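Local coordinates for protein ricin B lectin (Clostridium thermocellum, PDB 3VSF) that acts as an exo-beta-1,3-galactanase, probably hydrolysing galactan through its family 43 glycosidase domain, and binds galactose through a ricin-type lectin domain, at residues Gly40-Gly45 with Asp93-Glu98; His57-Gly62 with Ser321-Leu326; Gly67-Trp72 with Cys88-Asp93; Ile293-Ser298 with Ile346-Gly351. All blocks are in the same frame, centred on the assembly; numbering follows the deposited sequence.

Contact 1 (Gly40-Gly45 with Asp93-Glu98)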
# COMPACT_ATOMS: atom_id res chain seq x y z
N GLY A 40 15.68 -0.11 11.19
CA GLY A 40 14.28 0.23 10.99
C GLY A 40 13.69 -0.48 9.79
O GLY A 40 13.28 0.16 8.82
N VAL A 41 13.65 -1.80 9.85
CA VAL A 41 13.17 -2.61 8.74
C VAL A 41 11.93 -3.42 9.11
O VAL A 41 11.87 -4.04 10.18
CB VAL A 41 14.26 -3.56 8.22
CG1 VAL A 41 13.71 -4.47 7.13
CG2 VAL A 41 15.46 -2.77 7.72
N ILE A 42 10.94 -3.41 8.23
CA ILE A 42 9.69 -4.13 8.45
C ILE A 42 9.56 -5.31 7.49
O ILE A 42 9.93 -5.21 6.32
CB ILE A 42 8.47 -3.21 8.25
CG1 ILE A 42 8.63 -1.93 9.08
CG2 ILE A 42 7.19 -3.93 8.62
CD1 ILE A 42 7.49 -0.95 8.91
N VAL A 43 9.01 -6.42 7.98
CA VAL A 43 8.80 -7.60 7.15
C VAL A 43 7.31 -7.80 6.87
O VAL A 43 6.55 -8.17 7.76
CB VAL A 43 9.36 -8.86 7.82
CG1 VAL A 43 9.20 -10.06 6.90
CG2 VAL A 43 10.82 -8.66 8.19
N ASN A 44 6.91 -7.56 5.63
CA ASN A 44 5.51 -7.70 5.24
C ASN A 44 5.04 -9.15 5.26
O ASN A 44 5.85 -10.08 5.26
CB ASN A 44 5.27 -7.09 3.86
CG ASN A 44 5.42 -5.58 3.86
OD1 ASN A 44 5.10 -4.91 4.84
ND2 ASN A 44 5.93 -5.04 2.76
N GLY A 45 3.72 -9.34 5.28
CA GLY A 45 3.14 -10.67 5.33
C GLY A 45 3.31 -11.31 6.69
O GLY A 45 3.23 -12.53 6.83
N ASP A 93 9.62 6.07 15.54
CA ASP A 93 10.41 5.53 14.43
C ASP A 93 9.55 4.79 13.42
O ASP A 93 10.00 4.47 12.32
CB ASP A 93 11.51 4.60 14.96
CG ASP A 93 10.96 3.28 15.45
OD1 ASP A 93 11.15 2.26 14.75
OD2 ASP A 93 10.32 3.25 16.53
N LEU A 94 8.30 4.53 13.79
CA LEU A 94 7.33 3.86 12.91
C LEU A 94 7.60 2.37 12.72
O LEU A 94 6.94 1.72 11.90
CB LEU A 94 7.26 4.57 11.55
CG LEU A 94 6.40 5.84 11.49
CD1 LEU A 94 6.57 6.54 10.15
CD2 LEU A 94 4.94 5.50 11.74
N VAL A 95 8.55 1.83 13.47
CA VAL A 95 8.85 0.40 13.39
C VAL A 95 8.70 -0.28 14.75
O VAL A 95 8.17 -1.38 14.84
CB VAL A 95 10.27 0.15 12.83
CG1 VAL A 95 10.59 -1.34 12.85
CG2 VAL A 95 10.40 0.71 11.43
N ASN A 96 9.17 0.39 15.80
CA ASN A 96 9.02 -0.11 17.16
C ASN A 96 7.80 0.49 17.84
O ASN A 96 7.78 1.68 18.16
CB ASN A 96 10.28 0.16 17.98
CG ASN A 96 11.50 -0.53 17.43
OD1 ASN A 96 11.73 -1.71 17.68
ND2 ASN A 96 12.31 0.21 16.67
N TRP A 97 6.79 -0.34 18.08
CA TRP A 97 5.51 0.14 18.60
C TRP A 97 5.30 -0.19 20.07
O TRP A 97 5.63 -1.28 20.53
CB TRP A 97 4.36 -0.40 17.76
CG TRP A 97 4.37 0.13 16.37
CD1 TRP A 97 4.89 -0.48 15.26
CD2 TRP A 97 3.85 1.39 15.93
NE1 TRP A 97 4.72 0.33 14.16
CE2 TRP A 97 4.09 1.48 14.54
CE3 TRP A 97 3.21 2.45 16.57
CZ2 TRP A 97 3.70 2.59 13.79
CZ3 TRP A 97 2.82 3.54 15.83
CH2 TRP A 97 3.07 3.61 14.45
N GLU A 98 4.75 0.77 20.81
CA GLU A 98 4.48 0.60 22.23
C GLU A 98 2.99 0.49 22.50
O GLU A 98 2.19 1.28 21.99
CB GLU A 98 5.08 1.77 23.02
CG GLU A 98 4.75 1.75 24.51
CD GLU A 98 5.36 2.92 25.25
OE1 GLU A 98 6.28 3.56 24.70
OE2 GLU A 98 4.93 3.20 26.39
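The flat groups that V95 meets are peptide units, approached over their faces. Its CG2 methyl stands over the G40-V41 peptide, 3.9 Å from G40 C, while CG1 lies above the plane of the next peptide, 4.0 Å from V41 O. I42 completes the contact from the strand side. With its CG1 beside the backbone N (chi1 -52°) and the chain extended beyond, it reaches CG1 to 4.0 Å from V95 CG2 and sets CD1 4.0 Å from L94 O. The two branched side chains slide past each other in opposite directions. V95 is held by its own turn: D93 OD1 accepts from N96 N at 2.9 Å, on the syn side and 16° out of the carboxylate plane, an Asx motif supplemented by a weak bond from V95 N. The turn links strands 83-91 and 98-105 of a propeller blade, whereas 41-43 is an outermost strand of a small antiparallel sheet, joined to 343-347 by backbone bonds such as that of G40 with I346. Across the contact the chemistry is wholly van der Waals, methylene and methyl against methyl, and methyl against peptide; D93 spends its carboxylate within the turn, so the two surfaces meet through apolar groups.

Contact 2 (His57-Gly62 with Ser321-Leu326); sequences HAHGGG and SQYVWL
Y323 and H59 both carry CG beside the backbone N (chi1 near -50° in both), which brings the two rings, one from strand 322-330 and one from the turn before 61-66, together crosswise at the start of the first blade. The phenol end of Y323 arrives at the rim of the imidazole, close to its plane, with Y323 OH 2.9 Å from H59 ND1. The ring planes are inclined by 49°, neither stacked nor edge-to-face. The same hydroxyl accepts from the backbone: A58 N lies 2.7 Å from Y323 OH, with a fairly straight angle of 159°. It is also bonded to I56 O, so this buried hydroxyl is held by main-chain atoms of two residues, which probably fixes the direction of its O-H. S321 supplies a CH-pi contact, its CB sitting 4.0 Å from the H59 ring centroid and almost on the ring normal. Its OG is turned to other partners, V318 O and A311 N. A type II turn from A58 to G61, with G60 at positive phi, carries H59 and redirects the chain into strand 61-66. W72 of strand 69-77 packs edge-to-face on Y323 and also touches A58, while E75 of that strand meets H59. The contact thus lies between strand 322-330 of the last blade and the strands 61-66 and 69-77 of the first, where the family 43 five-bladed propeller comes full circle.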
# COMPACT_ATOMS: atom_id res chain seq x y z
N HIS A 57 -2.22 -6.07 17.52
CA HIS A 57 -3.57 -6.36 17.03
C HIS A 57 -4.35 -5.09 16.72
O HIS A 57 -5.16 -4.63 17.53
CB HIS A 57 -4.34 -7.23 18.03
CG HIS A 57 -4.23 -6.77 19.45
ND1 HIS A 57 -5.25 -6.09 20.09
CD2 HIS A 57 -3.23 -6.88 20.35
CE1 HIS A 57 -4.88 -5.81 21.33
NE2 HIS A 57 -3.66 -6.27 21.51
N ALA A 58 -4.10 -4.52 15.55
CA ALA A 58 -4.79 -3.30 15.12
C ALA A 58 -5.30 -3.45 13.69
O ALA A 58 -4.92 -2.68 12.80
CB ALA A 58 -3.86 -2.10 15.23
N HIS A 59 -6.16 -4.44 13.48
CA HIS A 59 -6.68 -4.75 12.15
C HIS A 59 -7.61 -3.66 11.63
O HIS A 59 -8.31 -3.00 12.41
CB HIS A 59 -7.38 -6.10 12.17
CG HIS A 59 -6.58 -7.19 12.80
ND1 HIS A 59 -5.21 -7.12 12.92
CD2 HIS A 59 -6.95 -8.37 13.35
CE1 HIS A 59 -4.76 -8.22 13.52
NE2 HIS A 59 -5.80 -8.99 13.79
N GLY A 60 -7.62 -3.47 10.32
CA GLY A 60 -8.42 -2.43 9.69
C GLY A 60 -8.13 -1.07 10.30
O GLY A 60 -8.97 -0.18 10.28
N GLY A 61 -6.92 -0.92 10.83
CA GLY A 61 -6.57 0.27 11.58
C GLY A 61 -6.24 1.50 10.75
O GLY A 61 -6.47 1.54 9.55
N GLY A 62 -5.72 2.51 11.43
CA GLY A 62 -5.31 3.75 10.80
C GLY A 62 -4.20 4.39 11.62
O GLY A 62 -3.73 3.80 12.59
N SER A 321 -4.72 -12.11 11.44
CA SER A 321 -4.45 -11.34 10.23
C SER A 321 -3.10 -10.63 10.32
O SER A 321 -2.72 -10.11 11.37
CB SER A 321 -5.56 -10.31 9.99
OG SER A 321 -6.80 -10.95 9.74
N GLN A 322 -2.37 -10.63 9.20
CA GLN A 322 -1.06 -9.99 9.14
C GLN A 322 -1.15 -8.62 8.47
O GLN A 322 -2.19 -8.26 7.91
CB GLN A 322 -0.08 -10.89 8.40
CG GLN A 322 0.20 -12.21 9.12
CD GLN A 322 0.55 -13.34 8.17
OE1 GLN A 322 0.23 -13.29 6.98
NE2 GLN A 322 1.22 -14.36 8.69
N TYR A 323 -0.07 -7.85 8.54
CA TYR A 323 -0.06 -6.50 7.99
C TYR A 323 0.89 -6.36 6.81
O TYR A 323 1.89 -7.08 6.71
CB TYR A 323 0.30 -5.48 9.08
CG TYR A 323 -0.49 -5.66 10.36
CD1 TYR A 323 -1.80 -5.22 10.45
CD2 TYR A 323 0.08 -6.26 11.47
CE1 TYR A 323 -2.53 -5.38 11.62
CE2 TYR A 323 -0.64 -6.42 12.64
CZ TYR A 323 -1.94 -5.98 12.71
OH TYR A 323 -2.65 -6.14 13.87
N VAL A 324 0.57 -5.44 5.91
CA VAL A 324 1.40 -5.17 4.75
C VAL A 324 1.60 -3.66 4.58
O VAL A 324 0.68 -2.95 4.20
CB VAL A 324 0.78 -5.75 3.47
CG1 VAL A 324 1.54 -5.26 2.24
CG2 VAL A 324 0.77 -7.27 3.52
N TRP A 325 2.81 -3.19 4.85
CA TRP A 325 3.13 -1.78 4.69
C TRP A 325 4.06 -1.55 3.50
O TRP A 325 5.08 -2.22 3.36
CB TRP A 325 3.76 -1.21 5.97
CG TRP A 325 2.80 -1.09 7.11
CD1 TRP A 325 1.51 -1.56 7.15
CD2 TRP A 325 3.03 -0.45 8.37
NE1 TRP A 325 0.94 -1.25 8.36
CE2 TRP A 325 1.85 -0.57 9.13
CE3 TRP A 325 4.13 0.22 8.93
CZ2 TRP A 325 1.74 -0.05 10.41
CZ3 TRP A 325 4.01 0.73 10.21
CH2 TRP A 325 2.83 0.59 10.94
N LEU A 326 3.69 -0.60 2.65
CA LEU A 326 4.46 -0.29 1.46
C LEU A 326 4.47 1.22 1.23
O LEU A 326 3.57 1.92 1.69
CB LEU A 326 3.87 -0.99 0.24
CG LEU A 326 3.71 -2.51 0.32
CD1 LEU A 326 2.88 -3.02 -0.83
CD2 LEU A 326 5.07 -3.19 0.35

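Contact 3 (Gly67-Trp72 with Cys88-Asp93)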
# COMPACT_ATOMS: atom_id res chain seq x y z
N GLY A 67 2.14 15.81 17.43
CA GLY A 67 3.28 16.12 18.27
C GLY A 67 4.55 15.42 17.81
O GLY A 67 5.04 15.68 16.71
N ASP A 68 5.06 14.53 18.65
CA ASP A 68 6.31 13.83 18.35
C ASP A 68 6.07 12.34 18.11
O ASP A 68 7.03 11.58 17.95
CB ASP A 68 7.31 14.02 19.48
CG ASP A 68 7.54 15.48 19.83
OD1 ASP A 68 7.39 16.34 18.93
OD2 ASP A 68 7.87 15.77 21.00
N TYR A 69 4.81 11.93 18.09
CA TYR A 69 4.48 10.51 17.98
C TYR A 69 3.52 10.19 16.84
O TYR A 69 2.66 10.99 16.49
CB TYR A 69 3.90 10.01 19.30
CG TYR A 69 4.86 10.07 20.47
CD1 TYR A 69 5.72 9.02 20.74
CD2 TYR A 69 4.90 11.18 21.30
CE1 TYR A 69 6.59 9.07 21.81
CE2 TYR A 69 5.77 11.25 22.37
CZ TYR A 69 6.61 10.19 22.62
OH TYR A 69 7.49 10.24 23.69
N TYR A 70 3.69 9.00 16.28
CA TYR A 70 2.73 8.44 15.33
C TYR A 70 1.85 7.44 16.07
O TYR A 70 2.36 6.48 16.66
CB TYR A 70 3.44 7.76 14.17
CG TYR A 70 4.12 8.71 13.21
CD1 TYR A 70 3.45 9.22 12.11
CD2 TYR A 70 5.45 9.08 13.39
CE1 TYR A 70 4.06 10.08 11.23
CE2 TYR A 70 6.07 9.95 12.52
CZ TYR A 70 5.38 10.45 11.44
OH TYR A 70 6.00 11.31 10.56
N TYR A 71 0.54 7.65 16.04
CA TYR A 71 -0.38 6.78 16.75
C TYR A 71 -1.10 5.81 15.80
O TYR A 71 -1.68 6.23 14.80
CB TYR A 71 -1.40 7.60 17.54
CG TYR A 71 -0.78 8.38 18.68
CD1 TYR A 71 -0.38 9.70 18.50
CD2 TYR A 71 -0.59 7.80 19.93
CE1 TYR A 71 0.19 10.42 19.54
CE2 TYR A 71 -0.03 8.51 20.97
CZ TYR A 71 0.37 9.82 20.77
OH TYR A 71 0.93 10.53 21.80
N TRP A 72 -1.05 4.53 16.14
CA TRP A 72 -1.66 3.49 15.32
C TRP A 72 -2.87 2.89 16.03
O TRP A 72 -2.73 2.21 17.04
CB TRP A 72 -0.63 2.40 15.00
CG TRP A 72 -1.16 1.29 14.14
CD1 TRP A 72 -2.37 1.23 13.51
CD2 TRP A 72 -0.49 0.06 13.81
NE1 TRP A 72 -2.50 0.06 12.82
CE2 TRP A 72 -1.35 -0.68 12.99
CE3 TRP A 72 0.76 -0.47 14.14
CZ2 TRP A 72 -1.01 -1.93 12.48
CZ3 TRP A 72 1.10 -1.71 13.63
CH2 TRP A 72 0.22 -2.43 12.82
N CYS A 88 -4.40 0.84 20.67
CA CYS A 88 -3.65 2.03 20.28
C CYS A 88 -2.16 1.84 20.54
O CYS A 88 -1.75 1.58 21.67
CB CYS A 88 -4.16 3.26 21.03
SG CYS A 88 -3.18 4.75 20.74
N TYR A 89 -1.36 1.97 19.48
CA TYR A 89 0.08 1.82 19.60
C TYR A 89 0.79 3.13 19.25
O TYR A 89 0.38 3.84 18.34
CB TYR A 89 0.58 0.68 18.71
CG TYR A 89 0.03 -0.67 19.10
CD1 TYR A 89 -1.22 -1.09 18.65
CD2 TYR A 89 0.75 -1.53 19.92
CE1 TYR A 89 -1.73 -2.33 19.00
CE2 TYR A 89 0.25 -2.77 20.27
CZ TYR A 89 -0.99 -3.16 19.81
OH TYR A 89 -1.49 -4.40 20.16
N ARG A 90 1.86 3.43 19.98
CA ARG A 90 2.57 4.69 19.83
C ARG A 90 4.02 4.45 19.41
O ARG A 90 4.65 3.48 19.85
CB ARG A 90 2.52 5.48 21.13
CG ARG A 90 3.30 6.78 21.13
CD ARG A 90 3.22 7.46 22.48
NE ARG A 90 3.71 6.59 23.55
CZ ARG A 90 4.65 6.93 24.43
NH1 ARG A 90 5.20 8.14 24.38
NH2 ARG A 90 5.03 6.07 25.37
N SER A 91 4.55 5.34 18.58
CA SER A 91 5.93 5.21 18.11
C SER A 91 6.46 6.49 17.46
O SER A 91 5.68 7.32 16.99
CB SER A 91 6.05 4.05 17.12
OG SER A 91 7.38 3.93 16.63
N LYS A 92 7.78 6.63 17.45
CA LYS A 92 8.43 7.76 16.79
C LYS A 92 9.15 7.31 15.53
O LYS A 92 9.28 8.07 14.56
CB LYS A 92 9.42 8.44 17.73
CG LYS A 92 8.79 9.21 18.88
CD LYS A 92 9.86 9.89 19.72
CE LYS A 92 9.25 10.81 20.76
NZ LYS A 92 10.28 11.45 21.62
N ASP A 93 9.62 6.07 15.54
CA ASP A 93 10.41 5.53 14.43
C ASP A 93 9.55 4.79 13.42
O ASP A 93 10.00 4.47 12.32
CB ASP A 93 11.51 4.60 14.96
CG ASP A 93 10.96 3.28 15.45
OD1 ASP A 93 11.15 2.26 14.75
OD2 ASP A 93 10.32 3.25 16.53
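Y70 and S91 form a hydrogen-bonded antiparallel pair: Y70 N gives to S91 O at 2.7 Å and 169°, nearly along the C=O axis, and S91 N returns to Y70 O at 3.1 Å with a more bent approach. W72 and Y89 repeat the pattern, W72 N to Y89 O at 2.7 Å and lying in the carbonyl plane, and Y89 N to W72 O at 2.8 Å. Between them Y71 and R90 make the non-hydrogen-bonded pair. Strands 69-77 and 83-91 are a beta hairpin, the middle two strands of the four-stranded antiparallel first blade of the family 43 propeller. On the side of Y71 and R90, the arginine chain runs alongside the Y71 ring, its CD 3.7 Å from Y71 CE2. R90 is extended as far as CD, which lies over one face of Y69; the bend at chi3 (57°) then turns the guanidinium off-centre, a cation-pi contact with R90 CZ 4.4 Å from the Y69 ring centroid. E98 pairs with the far end of R90 in a salt bridge. K92 covers the opposite face of Y69, its extended chain placing CE 3.7 Å from the ring centroid.

Contact 4 (Ile293-Ser298 with Ile346-Gly351)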
# COMPACT_ATOMS: atom_id res chain seq x y z
N ILE A 293 -1.05 7.51 5.24
CA ILE A 293 -0.61 8.76 5.87
C ILE A 293 0.71 9.27 5.31
O ILE A 293 1.60 8.49 4.97
CB ILE A 293 -0.46 8.62 7.40
CG1 ILE A 293 -0.27 7.16 7.80
CG2 ILE A 293 -1.66 9.24 8.11
CD1 ILE A 293 1.05 6.58 7.36
N PRO A 294 0.84 10.60 5.20
CA PRO A 294 2.09 11.25 4.79
C PRO A 294 3.11 11.20 5.92
O PRO A 294 2.83 11.66 7.02
CB PRO A 294 1.67 12.70 4.53
CG PRO A 294 0.17 12.68 4.44
CD PRO A 294 -0.26 11.57 5.34
N VAL A 295 4.29 10.66 5.64
CA VAL A 295 5.38 10.65 6.61
C VAL A 295 6.39 11.74 6.27
O VAL A 295 7.15 11.62 5.32
CB VAL A 295 6.09 9.28 6.65
CG1 VAL A 295 7.21 9.31 7.68
CG2 VAL A 295 5.10 8.18 6.97
N GLN A 296 6.38 12.81 7.06
CA GLN A 296 7.20 13.98 6.78
C GLN A 296 8.50 13.96 7.59
O GLN A 296 8.50 13.61 8.77
CB GLN A 296 6.41 15.26 7.05
CG GLN A 296 7.12 16.54 6.66
CD GLN A 296 6.17 17.72 6.57
OE1 GLN A 296 5.06 17.60 6.06
NE2 GLN A 296 6.60 18.87 7.09
N GLY A 297 9.60 14.35 6.95
CA GLY A 297 10.89 14.37 7.60
C GLY A 297 11.79 15.48 7.08
O GLY A 297 11.33 16.43 6.46
N SER A 298 13.09 15.35 7.34
CA SER A 298 14.06 16.36 6.93
C SER A 298 14.30 16.35 5.42
O SER A 298 14.46 17.41 4.81
CB SER A 298 15.39 16.15 7.68
OG SER A 298 15.91 14.86 7.44
N ILE A 346 12.40 2.04 6.82
CA ILE A 346 11.76 3.32 7.12
C ILE A 346 12.61 4.18 8.05
O ILE A 346 13.10 3.71 9.08
CB ILE A 346 10.37 3.12 7.77
CG1 ILE A 346 9.46 2.31 6.84
CG2 ILE A 346 9.74 4.46 8.10
CD1 ILE A 346 8.05 2.14 7.37
N ASP A 347 12.79 5.44 7.67
CA ASP A 347 13.47 6.41 8.52
C ASP A 347 12.57 7.62 8.71
O ASP A 347 12.68 8.61 7.99
CB ASP A 347 14.81 6.83 7.90
CG ASP A 347 15.71 7.55 8.89
OD1 ASP A 347 15.76 7.13 10.06
OD2 ASP A 347 16.36 8.54 8.49
N ALA A 348 11.68 7.54 9.70
CA ALA A 348 10.68 8.57 9.94
C ALA A 348 11.30 9.96 10.11
O ALA A 348 10.70 10.96 9.73
CB ALA A 348 9.83 8.22 11.15
N SER A 349 12.49 10.00 10.68
CA SER A 349 13.19 11.26 10.91
C SER A 349 13.46 12.01 9.61
O SER A 349 13.18 13.20 9.49
CB SER A 349 14.50 11.02 11.66
OG SER A 349 15.34 10.12 10.95
N SER A 350 14.00 11.30 8.62
CA SER A 350 14.33 11.90 7.34
C SER A 350 13.12 11.99 6.42
O SER A 350 13.09 12.78 5.48
CB SER A 350 15.46 11.13 6.65
OG SER A 350 15.08 9.79 6.40
N GLY A 351 12.11 11.17 6.70
CA GLY A 351 10.92 11.11 5.87
C GLY A 351 11.16 10.31 4.61
O GLY A 351 10.80 10.73 3.51
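S298 N donates to S349 O at 3.0 Å, in the carbonyl plane and onto a lone pair, with an N-H...O angle of 148°. This bond ties the chain just past strand 288-296, the first strand of the last propeller blade and at one edge of its sheet, to a turn at 348-350 with helical backbone angles that follows strand 343-347. Around it the meeting is largely backbone on backbone. G297 is extended and packs closely against the turn, its CA 3.2 Å from S349 O and 3.5 Å from G351 N. G351, at positive phi, brings its CA to 3.8 Å from V295 O as the chain leaves the turn for strand 352-355. On the buried side V295 points into the contact and sets CG1 4.2 Å from A348 CA; L94 packs on both of these residues and I353 on V295. Behind this first shell the turn is held by D347: its carbonyl O accepts from G351 N at 2.9 Å, and from S350 N more weakly. Farther out, G351 O is bonded to S302 OG on strand 301-309, and S350 shares a backbone bond with S299, so the turn also reaches the loop leading into that strand. At the solvent-facing end, S298 OG lies between its own backbone N and carbonyl carbon (chi1 58°), 3.4 Å from S350 CA.

Overall arrangement
From the N terminus, strand 41-43 opens contact 1 and the turn at 57-62 opens contact 2 before either has closed. Contact 3, the hairpin of 67-72 with 88-93, lies wholly within the spans of both. Contact 1 then closes at 93-98, sharing D93 with contact 3, so that contacts 1 and 2 cross. Much later 293-298 opens contact 4, 321-326 closes contact 2 and 346-351 closes contact 4, making a second crossing; contacts 1 and 4 follow in series. Contact 2 ties the entry to the first propeller blade to the last blade, contact 3 joins two strands within the first, and contacts 1 and 4 fasten the small sheet of 41-43 and 343-347 to these two blades.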